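Local coordinates for protein dihydrolipoyl dehydrogenase (Elizabethkingia anophelis NUHP1, PDB 6UZI) that probably oxidises dihydrolipoyl groups on lysines of carrier proteins with NAD(+), using one bound FAD per subunit and a redox-active disulfide, at residues 307-312 and 336-341; 33-38 and 342-347. All blocks are in the same frame, centred on the assembly; numbering follows the deposited sequence.

Interaction 1: 307-312 and 336-341; sequences DHLQTN and GVFVAE
Phe338 and Val339 of helix 329-343 pack against the loop carrying Asp307, His308 and Leu309. The contact lies in the FAD-binding, Rossmann-type part of the chain. The loop leads into strand 316-318, an outermost strand of the parallel sheet that contains strands 14-17 and 37-41, and the helix follows that strand. The rim of the Phe338 ring faces His308, while Asp307 and Leu309 approach obliquely. Phe338 CE2 lies 3.6 Å from His308 CA, near the ring plane. Asp307 O is 3.7 Å from Phe338 CZ. Leu309 CD1 is 3.8 Å from Phe338 CD2. With CG anti to the backbone N (chi1 179°), the Phe338 ring is set against the His308 backbone. Val339 adds a single methyl: its CG2 is 3.8 Å from Leu309 CB and 3.9 Å from Leu309 CD1. No hydrogen bond crosses. The side-chain part of the contact is apolar, and the ring also meets loop backbone. Further out, Pro348 packs on Phe338, and Tyr317 and Ile319 on Val339. Leu309 is tied through its backbone to Ala318 and takes the left-handed helical conformation (phi 55°). Asn306 OD1 accepts hydrogen bonds from both His308 N and Gln310 N.

Interaction 2: 33-38 and 342-347; sequences LGFKTV and TLAGEK
The Phe35 ring meets the C-terminal end of helix 329-343, and Leu33 and Ala344 meet beside it. These three residues bury the most surface in the contact. The Phe35 ring arrives edge first. Phe35 CZ lies 3.5 Å from Leu343 O, which is near the ring plane, and Ala344 N is in that plane as well. The slightly positive rim of the ring may therefore suit the carbonyl of Leu343. Leu343 CB lies off the ring plane, 3.8 Å from Phe35 CZ and 3.9 Å from Phe35 CE2. The ring owes this direction partly to its first torsion, with CG beside the backbone N and opposite the carbonyl carbon (chi1 -68°).

Leu33 supplies the second point of contact. Its CD1 touches Ala344 CB at 3.8 Å, methyl against methyl. Its other methyl, CD2, is 4.1 Å from Glu346 OE2, where the glutamate crosses Leu33 at an angle. No hydrogen bond joins the two segments.

Each segment is shaped by a helix end. Gly34 and Gly345 both have positive phi and both close a Schellman motif. At the second of these, Gly345 N bonds back to Thr342 O at 3.0 Å. Phe35 also packs on Cys30 of helix 21-32 and on Val14 of the neighbouring strand, while Leu343 touches the same Val14. Lys36 N is hydrogen-bonded to Asp13 OD2, which fastens the chain just after the ring.

The contact is near the surface, and its residues are partly exposed or exposed. It brings the end of helix 329-343 onto the turn between helix 21-32 and strand 37-41. Strand 14-17, helix 21-32 and strand 37-41 form the beta-alpha-beta unit of the Rossmann-type FAD-binding fold.

Both interactions use helix 329-343, and their centres are 11 Å apart. Interaction 1 attaches the helix to the loop before strand 316-318. Interaction 2 attaches its C-terminal end to the turn after helix 21-32. They touch directly: Leu33 packs on Ala340, and Glu346 N probably hydrogen-bonds to Glu341 O at 3.1 Å. Glu341 also forms salt bridges to Arg29 and to Arg448 of the second subunit. The Leu309 side chain of interaction 1 is about 11 Å from the bound FAD, and the Val339 side chain is about 9 Å from that of Gly22, an FAD-binding residue. In interaction 2, the Leu343 side chain is about 12 Å from Gly23, another FAD-binding residue.

Interaction 1: 307-312 and 336-341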
# COMPACT_ATOMS: atom_id res chain seq x y z
N ASP A 307 26.79 -21.00 -6.61
CA ASP A 307 25.72 -20.93 -5.62
C ASP A 307 25.98 -19.85 -4.58
O ASP A 307 25.03 -19.28 -4.03
CB ASP A 307 25.54 -22.28 -4.94
CG ASP A 307 24.82 -23.28 -5.82
OD1 ASP A 307 24.30 -22.86 -6.88
OD2 ASP A 307 24.77 -24.47 -5.45
N HIS A 308 27.24 -19.55 -4.29
CA HIS A 308 27.61 -18.56 -3.29
C HIS A 308 27.97 -17.21 -3.90
O HIS A 308 28.66 -16.42 -3.26
CB HIS A 308 28.77 -19.07 -2.43
CG HIS A 308 28.48 -20.37 -1.74
ND1 HIS A 308 28.60 -21.59 -2.37
CD2 HIS A 308 28.09 -20.63 -0.48
CE1 HIS A 308 28.29 -22.55 -1.52
NE2 HIS A 308 27.98 -22.00 -0.36
N LEU A 309 27.49 -16.94 -5.12
CA LEU A 309 27.82 -15.71 -5.85
C LEU A 309 29.33 -15.52 -6.00
O LEU A 309 29.83 -14.40 -6.07
CB LEU A 309 27.18 -14.49 -5.17
CG LEU A 309 25.65 -14.53 -5.19
CD1 LEU A 309 25.06 -13.35 -4.43
CD2 LEU A 309 25.18 -14.52 -6.62
N GLN A 310 30.06 -16.64 -6.08
CA GLN A 310 31.51 -16.66 -6.15
C GLN A 310 31.95 -16.80 -7.61
O GLN A 310 31.37 -17.57 -8.37
CB GLN A 310 32.05 -17.84 -5.34
CG GLN A 310 33.41 -17.65 -4.73
CD GLN A 310 33.84 -18.89 -3.96
OE1 GLN A 310 33.14 -19.91 -3.96
NE2 GLN A 310 34.98 -18.81 -3.28
N THR A 311 32.98 -16.04 -7.98
CA THR A 311 33.58 -16.17 -9.31
C THR A 311 34.51 -17.38 -9.34
O THR A 311 34.62 -18.14 -8.38
CB THR A 311 34.34 -14.91 -9.71
OG1 THR A 311 35.57 -14.85 -8.97
CG2 THR A 311 33.54 -13.68 -9.41
N ASN A 312 35.19 -17.57 -10.47
CA ASN A 312 36.18 -18.63 -10.54
C ASN A 312 37.39 -18.33 -9.67
O ASN A 312 38.11 -19.24 -9.25
CB ASN A 312 36.60 -18.90 -11.98
CG ASN A 312 36.99 -17.64 -12.72
OD1 ASN A 312 36.48 -16.55 -12.47
ND2 ASN A 312 37.95 -17.79 -13.62
N GLY A 336 24.00 -8.57 -2.03
CA GLY A 336 25.07 -7.94 -1.26
C GLY A 336 25.11 -8.43 0.18
O GLY A 336 26.18 -8.76 0.70
N VAL A 337 23.94 -8.50 0.83
CA VAL A 337 23.87 -9.05 2.18
C VAL A 337 24.28 -10.51 2.19
O VAL A 337 24.92 -10.99 3.14
CB VAL A 337 22.45 -8.87 2.76
CG1 VAL A 337 22.36 -9.52 4.12
CG2 VAL A 337 22.11 -7.40 2.84
N PHE A 338 23.94 -11.24 1.12
CA PHE A 338 24.30 -12.65 1.03
C PHE A 338 25.82 -12.82 1.03
O PHE A 338 26.36 -13.65 1.77
CB PHE A 338 23.68 -13.26 -0.23
CG PHE A 338 24.02 -14.72 -0.43
CD1 PHE A 338 23.16 -15.70 0.03
CD2 PHE A 338 25.18 -15.10 -1.09
CE1 PHE A 338 23.46 -17.05 -0.15
CE2 PHE A 338 25.49 -16.44 -1.27
CZ PHE A 338 24.63 -17.42 -0.81
N VAL A 339 26.52 -12.05 0.19
CA VAL A 339 27.97 -12.21 0.11
C VAL A 339 28.64 -11.83 1.42
O VAL A 339 29.51 -12.55 1.92
CB VAL A 339 28.54 -11.41 -1.08
CG1 VAL A 339 30.05 -11.38 -1.01
CG2 VAL A 339 28.11 -12.05 -2.39
N ALA A 340 28.21 -10.72 2.03
CA ALA A 340 28.81 -10.29 3.29
C ALA A 340 28.67 -11.35 4.36
O ALA A 340 29.64 -11.68 5.06
CB ALA A 340 28.17 -8.97 3.75
N GLU A 341 27.47 -11.92 4.51
CA GLU A 341 27.28 -12.96 5.52
C GLU A 341 28.05 -14.23 5.16
O GLU A 341 28.58 -14.90 6.05
CB GLU A 341 25.79 -13.24 5.69
CG GLU A 341 25.07 -12.11 6.41
CD GLU A 341 23.58 -12.26 6.40
OE1 GLU A 341 23.09 -13.34 6.02
OE2 GLU A 341 22.88 -11.29 6.78

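Interaction 2: 33-38 and 342-347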
# COMPACT_ATOMS: atom_id res chain seq x y z
N LEU A 33 29.57 -6.75 10.06
CA LEU A 33 30.13 -8.03 10.44
C LEU A 33 31.59 -7.93 10.89
O LEU A 33 32.17 -8.94 11.29
CB LEU A 33 29.99 -9.03 9.29
CG LEU A 33 28.53 -9.39 8.97
CD1 LEU A 33 28.38 -10.05 7.62
CD2 LEU A 33 27.94 -10.28 10.05
N GLY A 34 32.18 -6.74 10.84
CA GLY A 34 33.49 -6.51 11.40
C GLY A 34 34.63 -6.38 10.41
O GLY A 34 35.79 -6.26 10.84
N PHE A 35 34.34 -6.33 9.11
CA PHE A 35 35.39 -6.23 8.11
C PHE A 35 35.83 -4.78 7.95
O PHE A 35 35.01 -3.87 8.03
CB PHE A 35 34.89 -6.74 6.76
CG PHE A 35 34.61 -8.21 6.72
CD1 PHE A 35 35.64 -9.12 6.89
CD2 PHE A 35 33.33 -8.68 6.51
CE1 PHE A 35 35.40 -10.48 6.84
CE2 PHE A 35 33.08 -10.03 6.46
CZ PHE A 35 34.12 -10.94 6.63
N LYS A 36 37.13 -4.59 7.73
CA LYS A 36 37.63 -3.29 7.29
C LYS A 36 37.26 -3.16 5.82
O LYS A 36 37.81 -3.89 4.98
CB LYS A 36 39.13 -3.16 7.51
CG LYS A 36 39.62 -1.72 7.48
CD LYS A 36 41.03 -1.61 6.94
CE LYS A 36 41.61 -0.22 7.13
NZ LYS A 36 42.61 -0.20 8.25
N THR A 37 36.33 -2.27 5.51
CA THR A 37 35.68 -2.26 4.21
C THR A 37 35.92 -0.94 3.47
O THR A 37 35.90 0.14 4.07
CB THR A 37 34.18 -2.49 4.37
OG1 THR A 37 33.98 -3.63 5.21
CG2 THR A 37 33.54 -2.77 3.02
N VAL A 38 36.13 -1.04 2.17
CA VAL A 38 36.27 0.12 1.30
C VAL A 38 35.32 -0.05 0.13
O VAL A 38 35.07 -1.17 -0.34
CB VAL A 38 37.72 0.31 0.82
CG1 VAL A 38 38.21 -0.92 0.07
CG2 VAL A 38 37.85 1.56 -0.03
N THR A 342 28.15 -14.53 3.86
CA THR A 342 28.97 -15.66 3.43
C THR A 342 30.44 -15.43 3.78
O THR A 342 31.12 -16.35 4.26
CB THR A 342 28.79 -15.88 1.93
OG1 THR A 342 27.52 -16.50 1.68
CG2 THR A 342 29.92 -16.75 1.35
N LEU A 343 30.94 -14.22 3.55
CA LEU A 343 32.32 -13.90 3.91
C LEU A 343 32.56 -14.04 5.40
O LEU A 343 33.70 -14.27 5.82
CB LEU A 343 32.66 -12.48 3.46
CG LEU A 343 32.86 -12.27 1.96
CD1 LEU A 343 33.03 -10.80 1.65
CD2 LEU A 343 34.07 -13.05 1.55
N ALA A 344 31.52 -13.90 6.20
CA ALA A 344 31.64 -13.98 7.65
C ALA A 344 31.50 -15.41 8.17
O ALA A 344 31.49 -15.60 9.39
CB ALA A 344 30.58 -13.09 8.31
N GLY A 345 31.39 -16.40 7.29
CA GLY A 345 31.30 -17.79 7.70
C GLY A 345 29.90 -18.30 7.94
O GLY A 345 29.74 -19.44 8.40
N GLU A 346 28.88 -17.50 7.66
CA GLU A 346 27.49 -17.90 7.80
C GLU A 346 27.01 -18.62 6.54
O GLU A 346 27.74 -18.76 5.55
CB GLU A 346 26.61 -16.69 8.11
CG GLU A 346 26.89 -16.06 9.47
CD GLU A 346 26.10 -14.79 9.72
OE1 GLU A 346 25.10 -14.54 9.00
OE2 GLU A 346 26.45 -14.05 10.66
N LYS A 347 25.79 -19.13 6.60
CA LYS A 347 25.18 -19.89 5.51
C LYS A 347 23.83 -19.27 5.15
O LYS A 347 22.77 -19.83 5.47
CB LYS A 347 25.04 -21.37 5.89